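Local structure of NanS-p (Escherichia phage vB_EcoP_24B, 6YP6) at residues K47-Y58 with K193-T204. The protein is a phage-encoded carbohydrate esterase of the NanS-p type, which probably removes acetyl groups from sialic acids and binds carbohydrate. Numbering follows the deposited sequence.
Sequences KEAGKSSWVLEY and KLHVTDITRGAT
Lys193 bends at chi3 (85°) to bring NZ to Glu57 OE1 at 2.7 Å, a salt bridge that meets the carboxylate on its anti side. Leu194 and Tyr58 exchange backbone bonds through both N and O, and their side chains turn to the face where Leu6 of strand 3-9 packs against both. On the other face Glu57 CG lies 3.5 Å from His195 ND1, the carboxylate and imidazole planes 47° apart; a water joins Glu57 OE2 to ND1, while NE2 is bound to Ala190 O. Val196 pairs with Leu56 through two nearly straight backbone bonds, and its CG1 packs against Trp54 CZ3. Thr197 OG1 gives its proton to Trp54 O (2.8 Å) and accepts from Ile199 N in an ST turn. Asp198 is the hub beyond the strand. Its carboxylate lies over one face of the Trp54 indole, only 13° from parallel, with Asp198 CG 3.3 Å from Trp54 NE1. Ser53 OG (2.7 Å) and Trp54 N reach OD1 from opposite faces of the carboxylate plane, whereas OD2 takes Thr204 OG1 on its anti lone pair and Lys47 NZ (3.0 Å) on its syn side, so four donors fix the group's rotation and probably stabilise its negative charge. Arg201 grips the type II turn Glu48-Lys51 twice: its O accepts from Gly50 N at 2.8 Å, and NH1 binds Gly50 O in the guanidinium plane. Gly202 O accepts from Lys47 NZ. Together these contacts join antiparallel strands 55-59 and 193-197 of a seven-stranded sheet, where 23-25 flanks 55-59 and 88-95 flanks 193-197, in an antiparallel beta sandwich: the face bearing Leu56, Val196, Leu194 and Tyr58 turns to the second sheet, and the pair runs on into loops tied together by Asp198.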
ATOM      1  N   LYS A  47       1.868 -13.525  10.756  1.00 13.61           N
ATOM      2  CA  LYS A  47       1.789 -13.279  12.190  0.50 14.54           C
ATOM      3  C   LYS A  47       1.033 -14.437  12.832  1.00 15.58           C
ATOM      4  O   LYS A  47       0.431 -15.267  12.149  1.00 16.41           O
ATOM      5  CB  LYS A  47       1.166 -11.908  12.506  0.50 14.80           C
ATOM      6  CG  LYS A  47      -0.146 -11.572  11.788  0.50 14.61           C
ATOM      7  CD  LYS A  47      -1.350 -12.225  12.458  0.50 14.46           C
ATOM      8  CE  LYS A  47      -2.652 -11.900  11.730  0.50 14.02           C
ATOM      9  NZ  LYS A  47      -3.166 -10.549  12.029  0.50 13.95           N
ATOM     10  N   GLU A  48       1.070 -14.481  14.156  1.00 17.81           N
ATOM     11  CA  GLU A  48       0.277 -15.454  14.898  1.00 20.39           C
ATOM     12  C   GLU A  48      -1.138 -14.901  15.048  1.00 20.05           C
ATOM     13  O   GLU A  48      -1.330 -13.834  15.638  1.00 19.00           O
ATOM     14  CB  GLU A  48       0.898 -15.707  16.269  1.00 23.57           C
ATOM     15  CG  GLU A  48       2.262 -16.387  16.238  1.00 26.90           C
ATOM     16  CD  GLU A  48       2.220 -17.776  15.624  1.00 29.70           C
ATOM     17  OE1 GLU A  48       1.125 -18.379  15.575  1.00 30.74           O
ATOM     18  OE2 GLU A  48       3.284 -18.266  15.188  1.00 30.85           O
ATOM     19  N   ALA A  49      -2.127 -15.613  14.511  1.00 21.07           N
ATOM     20  CA  ALA A  49      -3.500 -15.127  14.564  1.00 21.81           C
ATOM     21  C   ALA A  49      -3.914 -14.847  16.002  1.00 21.69           C
ATOM     22  O   ALA A  49      -3.637 -15.630  16.911  1.00 21.50           O
ATOM     23  CB  ALA A  49      -4.448 -16.152  13.944  1.00 22.54           C
ATOM     24  N   GLY A  50      -4.596 -13.723  16.205  1.00 22.14           N
ATOM     25  CA  GLY A  50      -4.918 -13.253  17.530  1.00 22.72           C
ATOM     26  C   GLY A  50      -3.878 -12.338  18.142  1.00 23.31           C
ATOM     27  O   GLY A  50      -4.214 -11.555  19.037  1.00 24.40           O
ATOM     28  N   LYS A  51      -2.629 -12.415  17.690  1.00 22.82           N
ATOM     29  CA  LYS A  51      -1.581 -11.515  18.150  1.00 22.44           C
ATOM     30  C   LYS A  51      -1.548 -10.270  17.265  1.00 19.42           C
ATOM     31  O   LYS A  51      -2.309 -10.134  16.308  1.00 20.43           O
ATOM     32  CB  LYS A  51      -0.246 -12.251  18.219  1.00 24.95           C
ATOM     33  CG  LYS A  51      -0.307 -13.442  19.169  1.00 27.23           C
ATOM     34  CD  LYS A  51       1.056 -14.021  19.511  1.00 29.23           C
ATOM     35  CE  LYS A  51       0.900 -15.211  20.455  1.00 30.47           C
ATOM     36  NZ  LYS A  51       2.157 -15.991  20.634  1.00 31.32           N
ATOM     37  N   SER A  52      -0.647  -9.347  17.599  0.50 18.12           N
ATOM     38  CA  SER A  52      -0.642  -8.043  16.951  0.50 16.89           C
ATOM     39  C   SER A  52      -0.523  -8.171  15.437  0.50 15.16           C
ATOM     40  O   SER A  52       0.216  -9.010  14.915  0.50 15.17           O
ATOM     41  CB  SER A  52       0.517  -7.195  17.482  0.50 17.68           C
ATOM     42  OG  SER A  52       0.241  -6.688  18.778  0.50 18.23           O
ATOM     43  N   SER A  53      -1.290  -7.341  14.741  1.00 13.22           N
ATOM     44  CA  SER A  53      -1.088  -7.109  13.320  0.63 11.94           C
ATOM     45  C   SER A  53       0.346  -6.678  13.059  1.00 11.53           C
ATOM     46  O   SER A  53       0.967  -6.002  13.882  1.00 13.13           O
ATOM     47  CB  SER A  53      -2.077  -6.004  12.935  0.63 12.62           C
ATOM     48  OG  SER A  53      -1.865  -5.503  11.650  0.63 12.83           O
ATOM     49  N   TRP A  54       0.888  -7.081  11.917  1.00 11.00           N
ATOM     50  CA  TRP A  54       2.216  -6.610  11.568  1.00 11.21           C
ATOM     51  C   TRP A  54       2.127  -5.250  10.892  1.00 10.26           C
ATOM     52  O   TRP A  54       1.139  -4.910  10.239  1.00  8.72           O
ATOM     53  CB  TRP A  54       2.996  -7.587  10.687  1.00 12.15           C
ATOM     54  CG  TRP A  54       2.353  -8.023   9.423  1.00 11.86           C
ATOM     55  CD1 TRP A  54       1.711  -9.194   9.229  1.00 12.97           C
ATOM     56  CD2 TRP A  54       2.316  -7.325   8.163  1.00 10.08           C
ATOM     57  NE1 TRP A  54       1.256  -9.281   7.946  1.00 12.38           N
ATOM     58  CE2 TRP A  54       1.618  -8.147   7.264  1.00 11.19           C
ATOM     59  CE3 TRP A  54       2.805  -6.089   7.714  1.00  9.00           C
ATOM     60  CZ2 TRP A  54       1.374  -7.772   5.952  1.00 11.32           C
ATOM     61  CZ3 TRP A  54       2.566  -5.716   6.399  1.00  9.13           C
ATOM     62  CH2 TRP A  54       1.853  -6.558   5.532  1.00 10.27           C
ATOM     63  N   VAL A  55       3.178  -4.461  11.086  1.00 10.59           N
ATOM     64  CA  VAL A  55       3.277  -3.125  10.517  1.00 11.07           C
ATOM     65  C   VAL A  55       4.711  -2.890  10.069  1.00 10.84           C
ATOM     66  O   VAL A  55       5.652  -3.105  10.838  1.00 13.32           O
ATOM     67  CB  VAL A  55       2.883  -2.017  11.519  1.00 13.25           C
ATOM     68  CG1 VAL A  55       2.914  -0.650  10.821  1.00 14.64           C
ATOM     69  CG2 VAL A  55       1.525  -2.262  12.120  1.00 13.51           C
ATOM     70  N   LEU A  56       4.868  -2.424   8.841  1.00  8.86           N
ATOM     71  CA  LEU A  56       6.124  -1.920   8.317  1.00  8.67           C
ATOM     72  C   LEU A  56       5.969  -0.424   8.122  1.00  8.68           C
ATOM     73  O   LEU A  56       4.940   0.025   7.625  1.00 10.35           O
ATOM     74  CB  LEU A  56       6.433  -2.548   6.960  1.00  9.69           C
ATOM     75  CG  LEU A  56       6.322  -4.067   6.888  1.00 11.84           C
ATOM     76  CD1 LEU A  56       6.593  -4.505   5.456  1.00 12.95           C
ATOM     77  CD2 LEU A  56       7.262  -4.758   7.846  1.00 13.36           C
ATOM     78  N   GLU A  57       6.979   0.353   8.502  1.00  8.28           N
ATOM     79  CA  GLU A  57       6.906   1.802   8.394  1.00  8.98           C
ATOM     80  C   GLU A  57       8.182   2.367   7.797  1.00  7.61           C
ATOM     81  O   GLU A  57       9.287   1.911   8.111  1.00  8.42           O
ATOM     82  CB  GLU A  57       6.684   2.486   9.766  1.00 11.79           C
ATOM     83  CG  GLU A  57       5.438   2.024  10.479  1.00 14.35           C
ATOM     84  CD  GLU A  57       5.336   2.531  11.898  1.00 17.49           C
ATOM     85  OE1 GLU A  57       5.910   3.589  12.207  1.00 17.91           O
ATOM     86  OE2 GLU A  57       4.656   1.874  12.712  1.00 19.67           O
ATOM     87  N   TYR A  58       8.025   3.421   6.996  1.00  7.71           N
ATOM     88  CA  TYR A  58       9.151   4.186   6.496  1.00  7.59           C
ATOM     89  C   TYR A  58       8.834   5.668   6.656  1.00  7.80           C
ATOM     90  O   TYR A  58       7.701   6.107   6.416  1.00  8.16           O
ATOM     91  CB  TYR A  58       9.432   3.856   5.018  1.00  7.63           C
ATOM     92  CG  TYR A  58      10.784   4.341   4.556  1.00  8.18           C
ATOM     93  CD1 TYR A  58      10.972   5.660   4.162  1.00  8.11           C
ATOM     94  CD2 TYR A  58      11.886   3.501   4.559  1.00  9.22           C
ATOM     95  CE1 TYR A  58      12.232   6.126   3.744  1.00  9.13           C
ATOM     96  CE2 TYR A  58      13.143   3.952   4.159  1.00 10.17           C
ATOM     97  CZ  TYR A  58      13.305   5.266   3.748  1.00 10.08           C
ATOM     98  OH  TYR A  58      14.547   5.713   3.355  1.00 11.18           O
ATOM     99  N   LYS A 193       4.648   9.153   7.653  1.00  8.51           N
ATOM    100  CA  LYS A 193       5.203   7.826   7.445  1.00  8.42           C
ATOM    101  C   LYS A 193       4.273   7.043   6.535  1.00  7.86           C
ATOM    102  O   LYS A 193       3.055   7.206   6.580  1.00  8.63           O
ATOM    103  CB  LYS A 193       5.371   7.065   8.768  1.00  9.78           C
ATOM    104  CG  LYS A 193       6.200   7.800   9.796  1.00 11.71           C
ATOM    105  CD  LYS A 193       6.532   6.920  10.981  1.00 13.90           C
ATOM    106  CE  LYS A 193       7.751   6.093  10.684  1.00 16.71           C
ATOM    107  NZ  LYS A 193       8.095   5.144  11.775  1.00 18.22           N
ATOM    108  N   LEU A 194       4.869   6.195   5.697  1.00  6.89           N
ATOM    109  CA  LEU A 194       4.126   5.163   4.998  1.00  7.13           C
ATOM    110  C   LEU A 194       4.046   3.949   5.910  1.00  7.31           C
ATOM    111  O   LEU A 194       5.067   3.462   6.398  1.00  8.70           O
ATOM    112  CB  LEU A 194       4.820   4.793   3.691  1.00  7.53           C
ATOM    113  CG  LEU A 194       4.153   3.667   2.902  1.00  8.01           C
ATOM    114  CD1 LEU A 194       2.762   4.066   2.418  1.00  8.67           C
ATOM    115  CD2 LEU A 194       5.028   3.262   1.723  1.00  9.30           C
ATOM    116  N   HIS A 195       2.821   3.492   6.159  1.00  7.25           N
ATOM    117  CA  HIS A 195       2.533   2.344   7.005  1.00  7.88           C
ATOM    118  C   HIS A 195       1.920   1.254   6.144  1.00  8.14           C
ATOM    119  O   HIS A 195       0.938   1.490   5.438  1.00  9.73           O
ATOM    120  CB  HIS A 195       1.514   2.690   8.066  1.00  9.08           C
ATOM    121  CG  HIS A 195       1.876   3.852   8.893  1.00 10.93           C
ATOM    122  ND1 HIS A 195       2.368   3.738  10.173  1.00 12.78           N
ATOM    123  CD2 HIS A 195       1.799   5.170   8.621  1.00 11.42           C
ATOM    124  CE1 HIS A 195       2.585   4.949  10.654  1.00 12.75           C
ATOM    125  NE2 HIS A 195       2.247   5.835   9.729  1.00 12.55           N
ATOM    126  N   VAL A 196       2.513   0.073   6.197  1.00  7.53           N
ATOM    127  CA  VAL A 196       2.001  -1.096   5.496  1.00  7.25           C
ATOM    128  C   VAL A 196       1.659  -2.119   6.570  1.00  7.34           C
ATOM    129  O   VAL A 196       2.487  -2.413   7.432  1.00  8.44           O
ATOM    130  CB  VAL A 196       3.045  -1.653   4.514  1.00  8.45           C
ATOM    131  CG1 VAL A 196       2.424  -2.733   3.657  1.00  8.89           C
ATOM    132  CG2 VAL A 196       3.610  -0.538   3.652  1.00  9.55           C
ATOM    133  N   THR A 197       0.432  -2.633   6.553  1.00  7.00           N
ATOM    134  CA  THR A 197      -0.026  -3.456   7.670  1.00  6.85           C
ATOM    135  C   THR A 197      -1.068  -4.454   7.213  1.00  6.52           C
ATOM    136  O   THR A 197      -1.792  -4.193   6.262  1.00  6.82           O
ATOM    137  CB  THR A 197      -0.609  -2.547   8.777  1.00  7.46           C
ATOM    138  OG1 THR A 197      -1.094  -3.343   9.860  1.00  7.90           O
ATOM    139  CG2 THR A 197      -1.758  -1.683   8.267  1.00  8.61           C
ATOM    140  N   ASP A 198      -1.183  -5.573   7.926  1.00  6.76           N
ATOM    141  CA  ASP A 198      -2.305  -6.481   7.683  1.00  6.92           C
ATOM    142  C   ASP A 198      -3.545  -6.147   8.517  1.00  7.14           C
ATOM    143  O   ASP A 198      -4.496  -6.928   8.497  1.00  8.17           O
ATOM    144  CB  ASP A 198      -1.917  -7.961   7.801  1.00  7.58           C
ATOM    145  CG  ASP A 198      -1.707  -8.425   9.226  1.00  8.11           C
ATOM    146  OD1 ASP A 198      -1.317  -7.600  10.069  1.00  9.22           O
ATOM    147  OD2 ASP A 198      -1.943  -9.639   9.492  1.00  8.76           O
ATOM    148  N   ILE A 199      -3.563  -4.983   9.181  1.00  7.21           N
ATOM    149  CA  ILE A 199      -4.778  -4.320   9.652  1.00  8.54           C
ATOM    150  C   ILE A 199      -5.303  -4.881  10.970  1.00  8.73           C
ATOM    151  O   ILE A 199      -5.516  -4.138  11.937  1.00 10.78           O
ATOM    152  CB  ILE A 199      -5.897  -4.340   8.581  1.00  9.81           C
ATOM    153  CG1 ILE A 199      -5.423  -3.753   7.242  1.00 10.43           C
ATOM    154  CG2 ILE A 199      -7.127  -3.593   9.092  1.00 11.54           C
ATOM    155  CD1 ILE A 199      -6.386  -4.026   6.088  1.00 11.64           C
ATOM    156  N   THR A 200      -5.569  -6.179  11.001  1.00  8.19           N
ATOM    157  CA  THR A 200      -6.345  -6.813  12.046  1.00  8.19           C
ATOM    158  C   THR A 200      -5.520  -7.867  12.765  1.00  8.84           C
ATOM    159  O   THR A 200      -4.591  -8.449  12.198  1.00  9.35           O
ATOM    160  CB  THR A 200      -7.603  -7.437  11.418  1.00  8.17           C
ATOM    161  OG1 THR A 200      -8.373  -8.080  12.428  1.00  8.37           O
ATOM    162  CG2 THR A 200      -7.276  -8.478  10.340  1.00  8.25           C
ATOM    163  N   ARG A 201      -5.872  -8.116  14.033  1.00  9.93           N
ATOM    164  CA  ARG A 201      -5.271  -9.240  14.748  1.00 11.56           C
ATOM    165  C   ARG A 201      -5.808 -10.582  14.264  1.00 11.38           C
ATOM    166  O   ARG A 201      -5.159 -11.617  14.468  1.00 12.97           O
ATOM    167  CB  ARG A 201      -5.526  -9.111  16.248  1.00 13.64           C
ATOM    168  CG  ARG A 201      -4.775  -7.975  16.897  1.00 16.54           C
ATOM    169  CD  ARG A 201      -5.231  -7.787  18.335  1.00 19.52           C
ATOM    170  NE  ARG A 201      -4.266  -7.020  19.105  1.00 21.93           N
ATOM    171  CZ  ARG A 201      -3.293  -7.557  19.838  1.00 23.83           C
ATOM    172  NH1 ARG A 201      -3.156  -8.875  19.914  1.00 24.51           N
ATOM    173  NH2 ARG A 201      -2.464  -6.770  20.506  1.00 25.00           N
ATOM    174  N   GLY A 202      -6.985 -10.589  13.650  1.00 10.33           N
ATOM    175  CA  GLY A 202      -7.553 -11.806  13.114  1.00 10.01           C
ATOM    176  C   GLY A 202      -6.745 -12.319  11.937  1.00  9.54           C
ATOM    177  O   GLY A 202      -5.869 -11.646  11.393  1.00  9.04           O
ATOM    178  N   ALA A 203      -7.017 -13.559  11.545  1.00  9.83           N
ATOM    179  CA  ALA A 203      -6.259 -14.148  10.454  1.00  9.60           C
ATOM    180  C   ALA A 203      -6.405 -13.328   9.176  1.00  8.46           C
ATOM    181  O   ALA A 203      -7.512 -12.937   8.785  1.00  8.78           O
ATOM    182  CB  ALA A 203      -6.734 -15.572  10.187  1.00 10.08           C
ATOM    183  N   THR A 204      -5.273 -13.140   8.505  1.00  7.83           N
ATOM    184  CA  THR A 204      -5.160 -12.496   7.201  1.00  7.83           C
ATOM    185  C   THR A 204      -4.370 -13.426   6.284  1.00  7.64           C
ATOM    186  O   THR A 204      -3.743 -14.393   6.727  1.00  8.13           O
ATOM    187  CB  THR A 204      -4.455 -11.136   7.328  1.00  7.97           C
ATOM    188  OG1 THR A 204      -3.132 -11.362   7.830  1.00  9.20           O
ATOM    189  CG2 THR A 204      -5.240 -10.209   8.245  1.00  7.75           C
TER
HETATM  190  O   HOH W   1       0.163 -11.837   6.957  1.00 19.41           O
HETATM  191  O   HOH W   2       1.820   2.130  12.318  1.00 36.06           O